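Side-chain contacts in probable GGDEF family protein (Chromobacterium violaceum, PDB 3NJA), which is of unknown function but is probably a GGDEF-family signalling protein whose PAS domain may sense a signal: residues 21-24 with 29-32; 35-40 with 45-50; 53-56 with 62-65. One frame throughout, in Å; residues are numbered along the deposited sequence.

Contact 1: 21-24 with 29-32; sequences WVLH and RLEW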
# COMPACT_ATOMS: atom_id res chain seq x y z
N TRP B 21 -17.12 -0.89 -13.09
CA TRP B 21 -18.01 0.12 -12.54
C TRP B 21 -17.29 1.43 -12.25
O TRP B 21 -16.12 1.44 -11.90
CB TRP B 21 -18.61 -0.40 -11.23
CG TRP B 21 -17.53 -0.71 -10.23
CD1 TRP B 21 -16.90 -1.91 -10.04
CD2 TRP B 21 -16.94 0.21 -9.30
NE1 TRP B 21 -15.95 -1.79 -9.05
CE2 TRP B 21 -15.96 -0.50 -8.58
CE3 TRP B 21 -17.14 1.56 -9.01
CZ2 TRP B 21 -15.19 0.09 -7.58
CZ3 TRP B 21 -16.38 2.15 -8.02
CH2 TRP B 21 -15.42 1.41 -7.32
N VAL B 22 -18.04 2.53 -12.34
CA VAL B 22 -17.53 3.84 -11.95
C VAL B 22 -18.49 4.56 -11.00
O VAL B 22 -19.68 4.63 -11.26
CB VAL B 22 -17.32 4.74 -13.18
CG1 VAL B 22 -16.98 6.16 -12.74
CG2 VAL B 22 -16.24 4.15 -14.09
N LEU B 23 -17.96 5.08 -9.90
CA LEU B 23 -18.77 5.88 -8.98
C LEU B 23 -18.40 7.36 -9.02
O LEU B 23 -17.38 7.79 -8.47
CB LEU B 23 -18.67 5.36 -7.54
CG LEU B 23 -19.37 6.20 -6.48
CD1 LEU B 23 -20.88 6.15 -6.65
CD2 LEU B 23 -18.98 5.73 -5.09
N HIS B 24 -19.25 8.14 -9.67
CA HIS B 24 -19.07 9.58 -9.71
C HIS B 24 -19.37 10.20 -8.35
O HIS B 24 -20.35 9.86 -7.72
CB HIS B 24 -19.93 10.18 -10.81
CG HIS B 24 -19.62 9.63 -12.16
ND1 HIS B 24 -18.51 10.02 -12.88
CD2 HIS B 24 -20.23 8.68 -12.90
CE1 HIS B 24 -18.47 9.35 -14.02
NE2 HIS B 24 -19.51 8.54 -14.06
N ARG B 29 -23.64 9.47 -9.33
CA ARG B 29 -24.05 8.51 -10.34
C ARG B 29 -23.16 7.28 -10.28
O ARG B 29 -21.96 7.39 -10.12
CB ARG B 29 -23.98 9.14 -11.74
CG ARG B 29 -24.89 8.50 -12.77
CD ARG B 29 -24.23 8.51 -14.14
NE ARG B 29 -23.37 9.67 -14.32
CZ ARG B 29 -22.47 9.80 -15.30
NH1 ARG B 29 -21.72 10.90 -15.37
NH2 ARG B 29 -22.32 8.84 -16.20
N LEU B 30 -23.77 6.10 -10.40
CA LEU B 30 -22.99 4.88 -10.41
C LEU B 30 -23.16 4.14 -11.74
O LEU B 30 -24.25 3.69 -12.07
CB LEU B 30 -23.42 3.98 -9.25
CG LEU B 30 -22.73 2.62 -9.18
CD1 LEU B 30 -21.22 2.80 -9.06
CD2 LEU B 30 -23.26 1.78 -8.04
N GLU B 31 -22.07 4.01 -12.51
CA GLU B 31 -22.14 3.36 -13.81
C GLU B 31 -21.81 1.89 -13.72
O GLU B 31 -20.75 1.51 -13.23
CB GLU B 31 -21.20 4.02 -14.82
CG GLU B 31 -21.43 5.52 -15.01
CD GLU B 31 -20.54 6.13 -16.11
OE1 GLU B 31 -19.41 6.59 -15.79
OE2 GLU B 31 -20.98 6.16 -17.28
N TRP B 32 -22.73 1.05 -14.20
CA TRP B 32 -22.48 -0.38 -14.23
C TRP B 32 -22.45 -0.91 -15.65
O TRP B 32 -23.27 -0.51 -16.46
CB TRP B 32 -23.57 -1.12 -13.45
CG TRP B 32 -23.31 -1.15 -12.00
CD1 TRP B 32 -22.30 -0.53 -11.33
CD2 TRP B 32 -24.08 -1.84 -11.01
NE1 TRP B 32 -22.39 -0.80 -9.98
CE2 TRP B 32 -23.47 -1.60 -9.76
CE3 TRP B 32 -25.23 -2.64 -11.07
CZ2 TRP B 32 -23.98 -2.13 -8.57
CZ3 TRP B 32 -25.72 -3.17 -9.88
CH2 TRP B 32 -25.10 -2.91 -8.65
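H24 carries CG anti to its carbonyl carbon (chi1 -59°), which swings the imidazole across to the neighbouring strand, while bends at chi2 and chi3 fold the R29 chain back so that its guanidinium comes down flat on that ring. The two planes are 20° apart with centres 3.9 Å from each other, and R29 NH1 sits over one face toward the rim; CG1 of V22 takes the opposite face. At the ring's edge, H24 NE2 donates to E31 OE1 over 2.6 Å. This bond meets the oxygen from above the carboxylate plane, 53° out of it, and E31 OE1 lies a little out of the imidazole plane. E31 reaches it with a chain extended beyond CG, and its other oxygen, OE2, forms a salt bridge with R29 NH2 at 3.2 Å. Histidine, arginine and glutamate thus close a small polar cluster in which the carboxylate, bonded to both, would probably offset the positive charge that the guanidinium brings to the ring face.

The cluster sits on an antiparallel hairpin of the PAS fold. V22 and E31 form the hydrogen-bonded pair: V22 N gives to E31 O, and E31 N returns to V22 O at 2.8 Å. H24 N adds a bond to R29 O. W21 with W32 and L23 with L30 are non-hydrogen-bonded pairs on the other face, the apolar one. There L30 CD1 tucks in beside V22 O and 3.9 Å from L23 CB, and W21 CB rests 3.7 Å from W32 CD1. The W21 indole leads away from strand 30-32, and its NE1 bonds to T116 O of the second subunit. Residues 21-24 also pair antiparallel with a strand of that subunit, which continues the sheet across the interface.

Contact 2: 35-40 with 45-50; sequences AVHDIF and ATFDAT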
# COMPACT_ATOMS: atom_id res chain seq x y z
N ALA B 35 -22.38 -6.48 -17.19
CA ALA B 35 -21.72 -7.59 -16.51
C ALA B 35 -21.88 -7.53 -14.99
O ALA B 35 -21.94 -8.56 -14.33
CB ALA B 35 -20.25 -7.66 -16.90
N VAL B 36 -21.93 -6.31 -14.44
CA VAL B 36 -22.15 -6.12 -13.01
C VAL B 36 -23.60 -6.45 -12.66
O VAL B 36 -23.88 -7.30 -11.81
CB VAL B 36 -21.87 -4.66 -12.58
CG1 VAL B 36 -22.30 -4.44 -11.14
CG2 VAL B 36 -20.38 -4.31 -12.76
N HIS B 37 -24.52 -5.76 -13.33
CA HIS B 37 -25.94 -6.05 -13.21
C HIS B 37 -26.19 -7.54 -13.18
O HIS B 37 -27.13 -8.01 -12.53
CB HIS B 37 -26.71 -5.44 -14.37
CG HIS B 37 -27.05 -3.99 -14.17
ND1 HIS B 37 -28.02 -3.58 -13.29
CD2 HIS B 37 -26.53 -2.88 -14.73
CE1 HIS B 37 -28.09 -2.26 -13.32
NE2 HIS B 37 -27.20 -1.81 -14.18
N ASP B 38 -25.36 -8.28 -13.91
CA ASP B 38 -25.53 -9.72 -14.01
C ASP B 38 -25.08 -10.41 -12.73
O ASP B 38 -25.72 -11.35 -12.28
CB ASP B 38 -24.79 -10.28 -15.23
CG ASP B 38 -25.50 -9.97 -16.54
OD1 ASP B 38 -26.68 -9.56 -16.51
OD2 ASP B 38 -24.87 -10.14 -17.61
N ILE B 39 -24.00 -9.94 -12.13
CA ILE B 39 -23.56 -10.59 -10.90
C ILE B 39 -24.46 -10.18 -9.73
O ILE B 39 -24.61 -10.92 -8.75
CB ILE B 39 -22.06 -10.39 -10.61
CG1 ILE B 39 -21.85 -9.62 -9.31
CG2 ILE B 39 -21.36 -9.67 -11.76
CD1 ILE B 39 -20.39 -9.34 -9.07
N PHE B 40 -25.10 -9.02 -9.86
CA PHE B 40 -26.01 -8.55 -8.83
C PHE B 40 -27.44 -9.07 -8.94
O PHE B 40 -28.22 -8.95 -8.00
CB PHE B 40 -26.03 -7.02 -8.76
CG PHE B 40 -24.96 -6.46 -7.88
CD1 PHE B 40 -25.26 -6.08 -6.58
CD2 PHE B 40 -23.65 -6.36 -8.34
CE1 PHE B 40 -24.27 -5.57 -5.75
CE2 PHE B 40 -22.66 -5.87 -7.51
CZ PHE B 40 -22.98 -5.47 -6.21
N ALA B 45 -32.23 -1.38 -16.69
CA ALA B 45 -33.30 -0.42 -16.95
C ALA B 45 -34.04 0.04 -15.70
O ALA B 45 -34.73 1.05 -15.71
CB ALA B 45 -34.28 -1.02 -17.95
N THR B 46 -33.88 -0.69 -14.60
CA THR B 46 -34.76 -0.51 -13.46
C THR B 46 -34.03 -0.31 -12.14
O THR B 46 -34.66 -0.11 -11.10
CB THR B 46 -35.66 -1.73 -13.30
OG1 THR B 46 -34.86 -2.84 -12.89
CG2 THR B 46 -36.35 -2.05 -14.63
N PHE B 47 -32.71 -0.39 -12.18
CA PHE B 47 -31.95 -0.26 -10.96
C PHE B 47 -31.43 1.16 -10.79
O PHE B 47 -30.82 1.73 -11.71
CB PHE B 47 -30.82 -1.27 -10.94
CG PHE B 47 -29.78 -0.98 -9.92
CD1 PHE B 47 -29.92 -1.44 -8.63
CD2 PHE B 47 -28.67 -0.21 -10.25
CE1 PHE B 47 -28.95 -1.15 -7.67
CE2 PHE B 47 -27.70 0.08 -9.30
CZ PHE B 47 -27.84 -0.38 -8.01
N ASP B 48 -31.67 1.72 -9.61
CA ASP B 48 -31.42 3.13 -9.32
C ASP B 48 -30.03 3.64 -9.68
O ASP B 48 -29.86 4.84 -9.89
CB ASP B 48 -31.67 3.42 -7.83
CG ASP B 48 -33.12 3.19 -7.43
OD1 ASP B 48 -34.01 3.90 -7.96
OD2 ASP B 48 -33.36 2.32 -6.57
N ALA B 49 -29.03 2.76 -9.71
CA ALA B 49 -27.64 3.16 -9.98
C ALA B 49 -27.16 4.30 -9.08
O ALA B 49 -26.82 5.38 -9.56
CB ALA B 49 -27.46 3.54 -11.46
N THR B 50 -27.14 4.05 -7.77
CA THR B 50 -26.60 4.99 -6.79
C THR B 50 -25.80 4.21 -5.76
O THR B 50 -25.94 2.98 -5.66
CB THR B 50 -27.70 5.74 -6.04
OG1 THR B 50 -27.10 6.62 -5.08
CG2 THR B 50 -28.57 4.77 -5.30
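H37 and F47 make the whole of this contact through the H37 imidazole and the ring and CB of F47, and the interaction is apolar in kind. The imidazole presents CE1, which comes 3.7 Å from F47 CD2 and 3.8 Å from F47 CB; CG of the phenylalanine lies slightly farther off. The ring planes stand at 84° and the centroids 5.6 Å apart, an oblique meeting. F47 CB lies in the plane of the imidazole at its edge. F47 leaves the loop with CB directed at helix 34-40, and a chi1 of 164°, which puts CG opposite the backbone N, brings CD2 up to H37 CE1.

The polar interactions lie to the side. H37 ND1 is hydrogen-bonded to T42 OG1, in the turn between the two segments, which should help fix the rotation of the imidazole. No hydrogen bond joins 35-40 directly to 45-50.

The aromatic surroundings come from W32 of the hairpin, whose ring stacks on F47 and meets H37 edge-to-face. The tryptophan therefore links the PAS-fold helix and the loop that leads to helix 51-56, where T50 occupies the N-cap position. With ND1 committed to the threonine and CE1 turned to carbon atoms, the histidine acts across this contact as an aromatic packing group, and the direct touch between 35-40 and 45-50 is van der Waals, with W32 and T42 adding indirect ties.

Contact 3: 53-56 with 62-65; sequences AYFQ and DRAR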
# COMPACT_ATOMS: atom_id res chain seq x y z
N ALA B 53 -28.15 2.48 -3.29
CA ALA B 53 -28.79 1.33 -3.93
C ALA B 53 -27.87 0.13 -3.82
O ALA B 53 -28.30 -0.99 -3.57
CB ALA B 53 -29.09 1.62 -5.38
N TYR B 54 -26.58 0.39 -4.00
CA TYR B 54 -25.58 -0.66 -3.91
C TYR B 54 -25.58 -1.26 -2.50
O TYR B 54 -25.52 -2.48 -2.34
CB TYR B 54 -24.22 -0.09 -4.31
CG TYR B 54 -23.03 -0.73 -3.65
CD1 TYR B 54 -22.53 -1.95 -4.10
CD2 TYR B 54 -22.39 -0.12 -2.58
CE1 TYR B 54 -21.44 -2.54 -3.50
CE2 TYR B 54 -21.28 -0.69 -1.98
CZ TYR B 54 -20.81 -1.91 -2.44
OH TYR B 54 -19.71 -2.49 -1.84
N PHE B 55 -25.68 -0.41 -1.49
CA PHE B 55 -25.57 -0.89 -0.12
C PHE B 55 -26.80 -1.70 0.29
O PHE B 55 -26.68 -2.61 1.10
CB PHE B 55 -25.30 0.26 0.84
CG PHE B 55 -23.85 0.58 0.98
CD1 PHE B 55 -23.02 -0.26 1.70
CD2 PHE B 55 -23.31 1.72 0.40
CE1 PHE B 55 -21.65 0.03 1.83
CE2 PHE B 55 -21.95 2.02 0.53
CZ PHE B 55 -21.12 1.17 1.25
N GLN B 56 -27.96 -1.37 -0.27
CA GLN B 56 -29.19 -2.14 -0.07
C GLN B 56 -29.07 -3.55 -0.64
O GLN B 56 -29.85 -4.45 -0.26
CB GLN B 56 -30.40 -1.42 -0.70
CG GLN B 56 -30.74 -0.07 -0.09
CD GLN B 56 -30.91 -0.14 1.42
OE1 GLN B 56 -30.46 0.75 2.14
NE2 GLN B 56 -31.56 -1.20 1.91
N ASP B 62 -22.46 -7.07 6.45
CA ASP B 62 -21.20 -6.60 5.87
C ASP B 62 -21.13 -5.08 5.62
O ASP B 62 -20.05 -4.54 5.41
CB ASP B 62 -20.90 -7.34 4.56
CG ASP B 62 -20.41 -8.76 4.78
OD1 ASP B 62 -20.48 -9.56 3.81
OD2 ASP B 62 -19.96 -9.07 5.90
N ARG B 63 -22.28 -4.41 5.64
CA ARG B 63 -22.35 -3.01 5.20
C ARG B 63 -21.51 -2.00 6.00
O ARG B 63 -20.93 -1.08 5.42
CB ARG B 63 -23.79 -2.51 5.14
CG ARG B 63 -24.68 -3.28 4.18
CD ARG B 63 -26.09 -2.77 4.26
NE ARG B 63 -27.01 -3.61 3.50
CZ ARG B 63 -28.33 -3.54 3.60
NH1 ARG B 63 -28.90 -2.68 4.44
NH2 ARG B 63 -29.10 -4.33 2.85
N ALA B 64 -21.46 -2.16 7.31
CA ALA B 64 -20.68 -1.25 8.12
C ALA B 64 -19.20 -1.45 7.83
O ALA B 64 -18.47 -0.49 7.57
CB ALA B 64 -20.97 -1.46 9.59
N ARG B 65 -18.77 -2.71 7.85
CA ARG B 65 -17.39 -3.07 7.61
C ARG B 65 -16.88 -2.44 6.32
O ARG B 65 -15.88 -1.73 6.31
CB ARG B 65 -17.26 -4.59 7.50
CG ARG B 65 -15.89 -5.14 7.93
CD ARG B 65 -15.67 -6.55 7.39
NE ARG B 65 -15.30 -6.47 5.99
CZ ARG B 65 -15.82 -7.21 5.01
NH1 ARG B 65 -15.39 -7.05 3.77
NH2 ARG B 65 -16.77 -8.10 5.28
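R63 reaches across to the backbone of F55 and Q56, and its stem and head meet two different environments. The tight part lies at F55. A chi1 of -61° sets CG beside the backbone N, and the chain then runs extended from CG to NE, so that the arginine passes the phenylalanine in the opposite direction and R63 CB comes 4.2 Å from F55 CD1. Farther out, R63 CD lies 3.2 Å from F55 O. R63 NE is 2.6 Å from F55 O, but the oxygen lies over the guanidinium face, where the N-H cannot point well. The hydrogen bond of R63 NE goes instead to V58 O, in the turn between the two segments. The F55 ring is buried: Y54 CE2 sits over the centre of one face, V66 and L70 of helix 63-74 pack against it, and R67 makes a cation-pi contact with it.

On the looser side, exposed Q56 sets its CA over a face of the guanidinium, 3.6 Å above the plane and toward the rim. R63 NH2 comes 3.2 Å from the backbone oxygen Q56 O, while the glutamine side chain only skirts the arginine.

Besides the F55 packing on V66 and L70, the contact ties two consecutive helices of the PAS fold by one long side chain laid over backbone. Carbonyl oxygens grouped round the guanidinium would be expected to offset part of its positive charge without any acidic partner from residues 53-56.

All three contacts are partly buried. W21, L23, L30, H37 and F55 are buried, whereas R29 and Q56 are exposed, so the polar chemistry lies outward in contacts 1 and 3. Contact 1 is the most extensive and has both a backbone ladder and a polar cluster; contact 2 is a single aromatic touch, and contact 3 rests on one arginine against carbonyl groups. W32 of contact 1 also packs on F40, adding to its tie with contact 2, as does the probable hydrogen bond from L30 N to A49 O. Contacts 2 and 3 share the approach to helix 51-56, where F47 CZ lies 3.5 Å from A53 CB. Each contact also touches the second subunit.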